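PDB 3TOY: mandelate racemase/muconate lactonizing enzyme family protein from Bradyrhizobium sp. ORS 278, which has no assigned function but belongs to the enolase superfamily, pairing an N-terminal capping domain with a C-terminal barrel domain. Local coordinates for residues Thr30-Arg35 / His87-Ile92; Ser72-Tyr77 / Leu130-Trp135; Lys99-Val104 / Asp136-Leu141. All coordinates share one frame; numbering follows the deposited sequence.

All three contacts lie in the N-terminal family domain. Interactions 1 and 2 pack helices against one antiparallel sheet, using strands 29-47 and 69-75. Their centres are about 11 Å apart. Interactions 2 and 3 share helix 122-142, with about 13 Å between centres. Between the centres of interactions 1 and 3 the distance is about 16 Å. Leu130 joins the first two by touching Val32, Val89 and Ile92. Phe134 and Trp135 join the last two by touching Leu101 and Pro103. Interaction 1 is complete by residue 92 and interaction 3 begins at residue 99, while interaction 2 alternates with both along the chain. Interaction 2 touches both others, which do not touch each other.

Interaction 1 (Thr30-Arg35 / His87-Ile92); sequences TGVTAR and HLVEDI. With NI (nickel (II) ion), chain G.
Val32 and Ala34 on strand 30-35 face Val89 and Glu90 on helix 87-92. This is sheet-on-helix packing in the N-terminal alpha+beta domain of an enolase superfamily protein. The two axes run antiparallel at 175° and approach to 7.1 Å. The apolar half of the contact is carried by Val89 CG1. This branch lies 3.6 Å from Val32 CG1 and 4.0 Å from Ala34 CB. Both valines hold CG1 anti to the backbone N, and the two side chains cross at about a right angle.

The polar half is carried by Glu90. With CG beside the backbone N (chi1 -71°) and the chain extended beyond it, the carboxylate reaches the strand. Glu90 OE2 accepts a nearly straight bond from Ala34 N, 2.9 Å long. The amide meets the anti side of the oxygen and sits 22° out of the carboxylate plane. Thr33 and Arg35 make the backbone bonds to strand 50-64, while the amide of Ala34 between them is taken up by this side chain. The CB of Thr33 is directed away from the helix, but Thr33 CA lies 3.3 Å from Glu90 OE2.

On the far side of the helix, His87 NE2 binds a nickel ion at 2.3 Å. The same metal is held by His87 of the second subunit, so it bridges two chains. Back at the strand, a water molecule donates to both carbonyls, 2.6 Å from Val32 O and 2.9 Å from Glu90 O.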
loop_
_atom_site.group_PDB
_atom_site.type_symbol
_atom_site.label_atom_id
_atom_site.label_comp_id
_atom_site.label_asym_id
_atom_site.label_seq_id
_atom_site.Cartn_x
_atom_site.Cartn_y
_atom_site.Cartn_z
ATOM N N THR A 30 -19.758 9.655 -47.858
ATOM C CA THR A 30 -19.357 10.079 -49.206
ATOM C C THR A 30 -18.317 11.193 -49.143
ATOM O O THR A 30 -17.472 11.326 -50.026
ATOM C CB THR A 30 -20.568 10.536 -50.049
ATOM O OG1 THR A 30 -21.308 11.536 -49.335
ATOM C CG2 THR A 30 -21.493 9.363 -50.344
ATOM N N GLY A 31 -18.358 12.001 -48.091
ATOM C CA GLY A 31 -17.376 13.057 -47.965
ATOM C C GLY A 31 -17.418 13.759 -46.629
ATOM O O GLY A 31 -18.366 13.599 -45.855
ATOM N N VAL A 32 -16.395 14.565 -46.384
ATOM C CA VAL A 32 -16.285 15.312 -45.154
ATOM C C VAL A 32 -15.745 16.700 -45.474
ATOM O O VAL A 32 -14.720 16.842 -46.140
ATOM C CB VAL A 32 -15.327 14.570 -44.175
ATOM C CG1 VAL A 32 -14.992 15.438 -42.992
ATOM C CG2 VAL A 32 -15.967 13.265 -43.735
ATOM N N THR A 33 -16.427 17.735 -45.002
ATOM C CA THR A 33 -15.898 19.068 -45.153
ATOM C C THR A 33 -15.920 19.762 -43.800
ATOM O O THR A 33 -16.744 19.449 -42.949
ATOM C CB THR A 33 -16.690 19.885 -46.201
ATOM O OG1 THR A 33 -17.983 20.220 -45.685
ATOM C CG2 THR A 33 -16.851 19.076 -47.471
ATOM N N ALA A 34 -14.998 20.693 -43.610
ATOM C CA ALA A 34 -14.926 21.442 -42.372
ATOM C C ALA A 34 -14.792 22.914 -42.673
ATOM O O ALA A 34 -14.052 23.310 -43.578
ATOM C CB ALA A 34 -13.720 20.955 -41.541
ATOM N N ARG A 35 -15.494 23.738 -41.908
ATOM C CA ARG A 35 -15.344 25.180 -42.049
ATOM C C ARG A 35 -15.009 25.835 -40.719
ATOM O O ARG A 35 -15.510 25.419 -39.672
ATOM C CB ARG A 35 -16.618 25.804 -42.624
ATOM C CG ARG A 35 -16.999 25.292 -44.026
ATOM C CD ARG A 35 -18.342 25.876 -44.464
ATOM N NE ARG A 35 -19.469 25.239 -43.785
ATOM C CZ ARG A 35 -20.727 25.662 -43.858
ATOM N NH1 ARG A 35 -21.031 26.726 -44.593
ATOM N NH2 ARG A 35 -21.683 25.014 -43.206
ATOM N N HIS A 87 -7.852 21.128 -41.752
ATOM C CA HIS A 87 -7.038 20.208 -42.502
ATOM C C HIS A 87 -7.167 18.788 -42.003
ATOM O O HIS A 87 -7.356 17.876 -42.760
ATOM C CB HIS A 87 -5.581 20.557 -42.312
ATOM C CG HIS A 87 -4.988 21.415 -43.380
ATOM N ND1 HIS A 87 -4.624 20.926 -44.612
ATOM C CD2 HIS A 87 -4.609 22.714 -43.366
ATOM C CE1 HIS A 87 -4.099 21.902 -45.330
ATOM N NE2 HIS A 87 -4.068 22.994 -44.593
ATOM N N LEU A 88 -7.005 18.620 -40.702
ATOM C CA LEU A 88 -7.042 17.278 -40.130
ATOM C C LEU A 88 -8.382 16.601 -40.369
ATOM O O LEU A 88 -8.438 15.434 -40.777
ATOM C CB LEU A 88 -6.729 17.338 -38.635
ATOM C CG LEU A 88 -5.239 17.564 -38.389
ATOM C CD1 LEU A 88 -5.053 17.979 -36.945
ATOM C CD2 LEU A 88 -4.404 16.308 -38.720
ATOM N N VAL A 89 -9.467 17.326 -40.121
ATOM C CA VAL A 89 -10.787 16.759 -40.305
ATOM C C VAL A 89 -10.984 16.356 -41.775
ATOM O O VAL A 89 -11.493 15.283 -42.075
ATOM C CB VAL A 89 -11.885 17.745 -39.899
ATOM C CG1 VAL A 89 -13.247 17.214 -40.343
ATOM C CG2 VAL A 89 -11.868 17.984 -38.374
ATOM N N GLU A 90 -10.561 17.228 -42.688
ATOM C CA GLU A 90 -10.762 16.965 -44.109
ATOM C C GLU A 90 -9.871 15.843 -44.589
ATOM O O GLU A 90 -10.326 14.962 -45.332
ATOM C CB GLU A 90 -10.614 18.257 -44.940
ATOM C CG GLU A 90 -11.805 19.179 -44.689
ATOM C CD GLU A 90 -11.982 20.301 -45.713
ATOM O OE1 GLU A 90 -10.988 20.689 -46.376
ATOM O OE2 GLU A 90 -13.130 20.802 -45.828
ATOM N N ASP A 91 -8.624 15.843 -44.129
ATOM C CA ASP A 91 -7.677 14.792 -44.476
ATOM C C ASP A 91 -8.163 13.431 -43.977
ATOM O O ASP A 91 -8.179 12.459 -44.731
ATOM C CB ASP A 91 -6.295 15.103 -43.896
ATOM C CG ASP A 91 -5.438 15.921 -44.841
ATOM O OD1 ASP A 91 -5.999 16.545 -45.767
ATOM O OD2 ASP A 91 -4.202 15.940 -44.660
ATOM N N ILE A 92 -8.556 13.363 -42.706
ATOM C CA ILE A 92 -9.042 12.104 -42.133
ATOM C C ILE A 92 -10.332 11.701 -42.815
ATOM O O ILE A 92 -10.515 10.546 -43.196
ATOM C CB ILE A 92 -9.275 12.241 -40.611
ATOM C CG1 ILE A 92 -7.967 12.633 -39.929
ATOM C CG2 ILE A 92 -9.869 10.953 -40.041
ATOM C CD1 ILE A 92 -8.116 12.988 -38.452
HETATM NI NI NI G . -2.976 25.028 -44.777
HETATM O O HOH W 1 -12.621 15.505 -46.987
HETATM O O HOH W 2 -2.959 26.510 -46.317
HETATM O O HOH W 3 -1.297 24.155 -45.578
HETATM O O HOH W 4 -4.738 26.134 -44.239
HETATM O O HOH W 5 -3.297 25.621 -46.791
#

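Interaction 2 (Ser72-Tyr77 / Leu130-Trp135); sequences SYLFAY and LDMAFW
Met132 starts out with CG beside its backbone N, runs straight through chi2 and then bends at chi3 (-79°). The bend puts CE beside Leu74 and the carbonyl of Tyr73. CE packs 4.3 Å from Leu74 CD2. Ser72 places OG between its backbone N and carbonyl carbon, with chi1 at 72°. OG then lies 3.7 Å from Ala133 CB and makes its hydrogen bond to Gly129 O, one turn earlier on the same helix.

The backbones meet closely at this point. Ser72 CA and Ala133 CA are 4.8 Å apart, an approach that the small side chains of both residues allow. Ser72 CB touches the helix at two places, 3.6 Å from Ala133 N and 3.7 Å from Met132 CB. No hydrogen bond joins the two segments, and all five touching residues are buried.

Tyr73 points away from the helix, and its OH is hydrogen-bonded to Glu325. Ala133 also rests on Val62 of strand 50-64, so the helix covers more than one strand. Leu323, in a loop, packs on Met132. The strand and helix axes come within 7.4 Å and cross at 155°, close to antiparallel. This is a helix packed along one face of an antiparallel sheet, the arrangement of the N-terminal capping domain in the enolase superfamily.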
loop_
_atom_site.group_PDB
_atom_site.type_symbol
_atom_site.label_atom_id
_atom_site.label_comp_id
_atom_site.label_asym_id
_atom_site.label_seq_id
_atom_site.Cartn_x
_atom_site.Cartn_y
_atom_site.Cartn_z
ATOM N N SER A 72 -21.375 18.367 -36.588
ATOM C CA SER A 72 -20.889 18.564 -35.226
ATOM C C SER A 72 -20.013 19.794 -35.268
ATOM O O SER A 72 -19.681 20.278 -36.352
ATOM C CB SER A 72 -20.070 17.344 -34.791
ATOM O OG SER A 72 -18.828 17.332 -35.470
ATOM N N TYR A 73 -19.651 20.341 -34.115
ATOM C CA TYR A 73 -18.642 21.402 -34.111
ATOM C C TYR A 73 -17.626 21.225 -32.973
ATOM O O TYR A 73 -17.898 20.540 -31.953
ATOM C CB TYR A 73 -19.282 22.808 -34.015
ATOM C CG TYR A 73 -19.828 23.141 -32.637
ATOM C CD1 TYR A 73 -19.026 23.772 -31.680
ATOM C CD2 TYR A 73 -21.131 22.812 -32.290
ATOM C CE1 TYR A 73 -19.517 24.059 -30.399
ATOM C CE2 TYR A 73 -21.630 23.094 -31.030
ATOM C CZ TYR A 73 -20.813 23.708 -30.090
ATOM O OH TYR A 73 -21.313 23.990 -28.850
ATOM N N LEU A 74 -16.469 21.835 -33.178
ATOM C CA LEU A 74 -15.401 21.920 -32.195
ATOM C C LEU A 74 -15.211 23.366 -31.775
ATOM O O LEU A 74 -15.237 24.268 -32.627
ATOM C CB LEU A 74 -14.102 21.429 -32.817
ATOM C CG LEU A 74 -14.118 20.012 -33.376
ATOM C CD1 LEU A 74 -12.792 19.738 -34.077
ATOM C CD2 LEU A 74 -14.373 18.984 -32.278
ATOM N N PHE A 75 -15.065 23.597 -30.465
ATOM C CA PHE A 75 -14.516 24.859 -29.960
ATOM C C PHE A 75 -13.019 24.707 -30.028
ATOM O O PHE A 75 -12.469 23.725 -29.505
ATOM C CB PHE A 75 -14.955 25.120 -28.516
ATOM C CG PHE A 75 -14.259 26.283 -27.872
ATOM C CD1 PHE A 75 -14.528 27.588 -28.273
ATOM C CD2 PHE A 75 -13.327 26.081 -26.857
ATOM C CE1 PHE A 75 -13.895 28.643 -27.677
ATOM C CE2 PHE A 75 -12.687 27.145 -26.268
ATOM C CZ PHE A 75 -12.966 28.426 -26.667
ATOM N N ALA A 76 -12.348 25.667 -30.667
ATOM C CA ALA A 76 -10.950 25.493 -31.003
ATOM C C ALA A 76 -9.994 26.228 -30.069
ATOM O O ALA A 76 -8.770 26.161 -30.257
ATOM C CB ALA A 76 -10.705 25.905 -32.462
ATOM N N TYR A 77 -10.551 26.918 -29.071
ATOM C CA TYR A 77 -9.762 27.679 -28.103
ATOM C C TYR A 77 -9.092 28.940 -28.648
ATOM O O TYR A 77 -9.215 30.004 -28.054
ATOM C CB TYR A 77 -8.701 26.789 -27.439
ATOM C CG TYR A 77 -9.281 25.906 -26.345
ATOM C CD1 TYR A 77 -9.423 26.384 -25.040
ATOM C CD2 TYR A 77 -9.700 24.613 -26.621
ATOM C CE1 TYR A 77 -9.964 25.570 -24.032
ATOM C CE2 TYR A 77 -10.247 23.796 -25.612
ATOM C CZ TYR A 77 -10.365 24.288 -24.333
ATOM O OH TYR A 77 -10.903 23.486 -23.334
ATOM N N LEU A 130 -15.438 14.105 -35.626
ATOM C CA LEU A 130 -15.982 13.161 -36.602
ATOM C C LEU A 130 -16.951 12.198 -35.948
ATOM O O LEU A 130 -18.050 11.953 -36.447
ATOM C CB LEU A 130 -14.864 12.399 -37.339
ATOM C CG LEU A 130 -14.066 13.259 -38.331
ATOM C CD1 LEU A 130 -12.737 12.664 -38.741
ATOM C CD2 LEU A 130 -14.940 13.577 -39.578
ATOM N N ASP A 131 -16.553 11.640 -34.809
ATOM C CA ASP A 131 -17.437 10.722 -34.111
ATOM C C ASP A 131 -18.803 11.346 -33.806
ATOM O O ASP A 131 -19.843 10.706 -33.990
ATOM C CB ASP A 131 -16.773 10.207 -32.807
ATOM C CG ASP A 131 -17.652 9.209 -32.083
ATOM O OD1 ASP A 131 -17.603 8.004 -32.420
ATOM O OD2 ASP A 131 -18.408 9.644 -31.188
ATOM N N MET A 132 -18.817 12.577 -33.328
ATOM C CA MET A 132 -20.092 13.237 -33.000
ATOM C C MET A 132 -20.954 13.395 -34.265
ATOM O O MET A 132 -22.166 13.166 -34.247
ATOM C CB MET A 132 -19.855 14.612 -32.375
ATOM C CG MET A 132 -19.464 14.572 -30.890
ATOM S SD MET A 132 -19.308 16.203 -30.179
ATOM C CE MET A 132 -17.689 16.668 -30.782
ATOM N N ALA A 133 -20.312 13.798 -35.353
ATOM C CA ALA A 133 -21.028 13.962 -36.617
ATOM C C ALA A 133 -21.572 12.621 -37.116
ATOM O O ALA A 133 -22.676 12.571 -37.666
ATOM C CB ALA A 133 -20.141 14.629 -37.651
ATOM N N PHE A 134 -20.844 11.518 -36.899
ATOM C CA PHE A 134 -21.386 10.210 -37.303
ATOM C C PHE A 134 -22.669 9.863 -36.549
ATOM O O PHE A 134 -23.639 9.364 -37.123
ATOM C CB PHE A 134 -20.422 9.032 -37.097
ATOM C CG PHE A 134 -19.073 9.187 -37.739
ATOM C CD1 PHE A 134 -18.909 9.819 -38.970
ATOM C CD2 PHE A 134 -17.954 8.636 -37.117
ATOM C CE1 PHE A 134 -17.649 9.931 -39.542
ATOM C CE2 PHE A 134 -16.701 8.752 -37.675
ATOM C CZ PHE A 134 -16.542 9.393 -38.895
ATOM N N TRP A 135 -22.660 10.059 -35.234
ATOM C CA TRP A 135 -23.841 9.740 -34.454
ATOM C C TRP A 135 -24.986 10.677 -34.837
ATOM O O TRP A 135 -26.161 10.287 -34.845
ATOM C CB TRP A 135 -23.536 9.862 -32.944
ATOM C CG TRP A 135 -22.881 8.624 -32.370
ATOM C CD1 TRP A 135 -21.552 8.440 -32.099
ATOM C CD2 TRP A 135 -23.539 7.408 -31.986
ATOM N NE1 TRP A 135 -21.347 7.175 -31.574
ATOM C CE2 TRP A 135 -22.552 6.530 -31.490
ATOM C CE3 TRP A 135 -24.869 6.973 -32.019
ATOM C CZ2 TRP A 135 -22.851 5.242 -31.051
ATOM C CZ3 TRP A 135 -25.157 5.688 -31.595
ATOM C CH2 TRP A 135 -24.160 4.845 -31.100
#

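Interaction 3 (Lys99-Val104 / Asp136-Leu141); sequences KALVPV and DALGQL
Asp136 OD2 is gripped by two donors, the side-chain amide of Gln140 and the backbone N of His71. The bond from Gln140 NE2 to Asp136 OD2 is 2.7 Å long and clearly bent, at 142°. It reaches the syn side of the oxygen, 35° out of the carboxylate plane. The oxygen lies almost in the amide plane of Gln140. Gln140 NE2 also donates to Thr69 O, and Asp136 OD1 accepts from Leu368 N. The carboxylate is therefore held at both oxygens, which should fix its rotation. The bonds to His71 N and Thr69 O tie this end of helix 122-142 to the start of strand 69-75; Leu368 N comes from farther along the chain.

The contact with segment 99-104 is entirely apolar. Leu101 carries most of it through one branch, CD2. Its CG is anti to the backbone N (chi1 -176°), which sends the branch toward the helix. CD2 touches three helix residues there. It lies 3.6 Å from Leu138 CD2, 3.8 Å from Leu141 CD1 and 3.9 Å from Ala137 CB. The side chains of Leu101 and Leu138 lie alongside, running in opposite senses, while Leu101 and Leu141 meet tip to tip. The other branch of Leu138 goes to the proline: Leu138 CD1 is 3.6 Å from Pro103 CG and equally close to Pro103 CD. Leu138 thus divides its two methyls between Leu101 and Pro103.

Leu101 is the centre of an inverse gamma turn, and Val102 is the N-cap of helix 103-113. Leu101 and Pro103 both point toward helix 122-142, while Val102 between them points away and packs on Gly151 of the third subunit. Phe134 and Trp135, about one turn before Leu138 on helix 122-142, continue the packing, and Leu101 makes backbone bonds with Ala27, just before strand 29-47.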
loop_
_atom_site.group_PDB
_atom_site.type_symbol
_atom_site.label_atom_id
_atom_site.label_comp_id
_atom_site.label_asym_id
_atom_site.label_seq_id
_atom_site.Cartn_x
_atom_site.Cartn_y
_atom_site.Cartn_z
ATOM N N LYS A 99 -16.683 4.183 -46.574
ATOM C CA LYS A 99 -16.850 3.371 -45.364
ATOM C C LYS A 99 -18.268 3.427 -44.802
ATOM O O LYS A 99 -18.935 4.463 -44.842
ATOM C CB LYS A 99 -15.857 3.830 -44.289
ATOM C CG LYS A 99 -14.399 3.786 -44.719
ATOM C CD LYS A 99 -13.692 2.590 -44.111
ATOM C CE LYS A 99 -12.211 2.567 -44.465
ATOM N NZ LYS A 99 -11.986 2.024 -45.837
ATOM N N ALA A 100 -18.702 2.313 -44.236
ATOM C CA ALA A 100 -19.993 2.206 -43.573
ATOM C C ALA A 100 -20.038 3.105 -42.327
ATOM O O ALA A 100 -19.042 3.238 -41.607
ATOM C CB ALA A 100 -20.263 0.744 -43.198
ATOM N N LEU A 101 -21.190 3.728 -42.105
ATOM C CA LEU A 101 -21.392 4.673 -41.016
ATOM C C LEU A 101 -21.653 3.865 -39.753
ATOM O O LEU A 101 -22.811 3.605 -39.376
ATOM C CB LEU A 101 -22.588 5.586 -41.320
ATOM C CG LEU A 101 -22.929 6.712 -40.351
ATOM C CD1 LEU A 101 -21.878 7.789 -40.403
ATOM C CD2 LEU A 101 -24.315 7.285 -40.659
ATOM N N VAL A 102 -20.559 3.433 -39.127
ATOM C CA VAL A 102 -20.618 2.547 -37.967
ATOM C C VAL A 102 -19.639 3.138 -36.956
ATOM O O VAL A 102 -18.458 2.890 -37.051
ATOM C CB VAL A 102 -20.208 1.102 -38.336
ATOM C CG1 VAL A 102 -20.248 0.204 -37.115
ATOM C CG2 VAL A 102 -21.158 0.523 -39.429
ATOM N N PRO A 103 -20.140 3.963 -36.019
ATOM C CA PRO A 103 -19.274 4.764 -35.130
ATOM C C PRO A 103 -18.196 3.959 -34.400
ATOM O O PRO A 103 -17.042 4.369 -34.371
ATOM C CB PRO A 103 -20.271 5.380 -34.148
ATOM C CG PRO A 103 -21.527 5.571 -35.018
ATOM C CD PRO A 103 -21.567 4.305 -35.839
ATOM N N VAL A 104 -18.568 2.835 -33.813
ATOM C CA VAL A 104 -17.609 2.026 -33.053
ATOM C C VAL A 104 -16.485 1.516 -33.950
ATOM O O VAL A 104 -15.299 1.552 -33.590
ATOM C CB VAL A 104 -18.329 0.856 -32.356
ATOM C CG1 VAL A 104 -17.327 -0.142 -31.740
ATOM C CG2 VAL A 104 -19.295 1.423 -31.324
ATOM N N ASP A 136 -24.644 11.927 -35.105
ATOM C CA ASP A 136 -25.657 12.900 -35.497
ATOM C C ASP A 136 -26.364 12.392 -36.751
ATOM O O ASP A 136 -27.587 12.459 -36.861
ATOM C CB ASP A 136 -25.018 14.250 -35.809
ATOM C CG ASP A 136 -26.022 15.223 -36.395
ATOM O OD1 ASP A 136 -26.929 15.641 -35.661
ATOM O OD2 ASP A 136 -25.917 15.543 -37.596
ATOM N N ALA A 137 -25.576 11.878 -37.689
ATOM C CA ALA A 137 -26.111 11.363 -38.939
ATOM C C ALA A 137 -27.006 10.163 -38.688
ATOM O O ALA A 137 -28.087 10.066 -39.263
ATOM C CB ALA A 137 -24.994 11.028 -39.921
ATOM N N LEU A 138 -26.574 9.251 -37.820
ATOM C CA LEU A 138 -27.398 8.095 -37.492
ATOM C C LEU A 138 -28.744 8.550 -36.929
ATOM O O LEU A 138 -29.798 7.979 -37.242
ATOM C CB LEU A 138 -26.686 7.178 -36.492
ATOM C CG LEU A 138 -25.565 6.268 -36.995
ATOM C CD1 LEU A 138 -24.993 5.478 -35.804
ATOM C CD2 LEU A 138 -26.026 5.323 -38.104
ATOM N N GLY A 139 -28.713 9.575 -36.086
ATOM C CA GLY A 139 -29.939 10.091 -35.497
ATOM C C GLY A 139 -30.843 10.701 -36.570
ATOM O O GLY A 139 -32.046 10.455 -36.594
ATOM N N GLN A 140 -30.262 11.506 -37.445
ATOM C CA GLN A 140 -31.031 12.114 -38.536
ATOM C C GLN A 140 -31.646 11.023 -39.392
ATOM O O GLN A 140 -32.818 11.102 -39.747
ATOM C CB GLN A 140 -30.157 13.005 -39.405
ATOM C CG GLN A 140 -29.791 14.352 -38.787
ATOM C CD GLN A 140 -29.111 15.272 -39.786
ATOM O OE1 GLN A 140 -29.709 15.676 -40.784
ATOM N NE2 GLN A 140 -27.862 15.604 -39.526
ATOM N N LEU A 141 -30.859 10.004 -39.719
ATOM C CA LEU A 141 -31.346 8.918 -40.560
ATOM C C LEU A 141 -32.486 8.157 -39.910
ATOM O O LEU A 141 -33.353 7.628 -40.606
ATOM C CB LEU A 141 -30.215 7.968 -40.958
ATOM C CG LEU A 141 -29.209 8.506 -41.971
ATOM C CD1 LEU A 141 -27.912 7.739 -41.900
ATOM C CD2 LEU A 141 -29.815 8.400 -43.388
#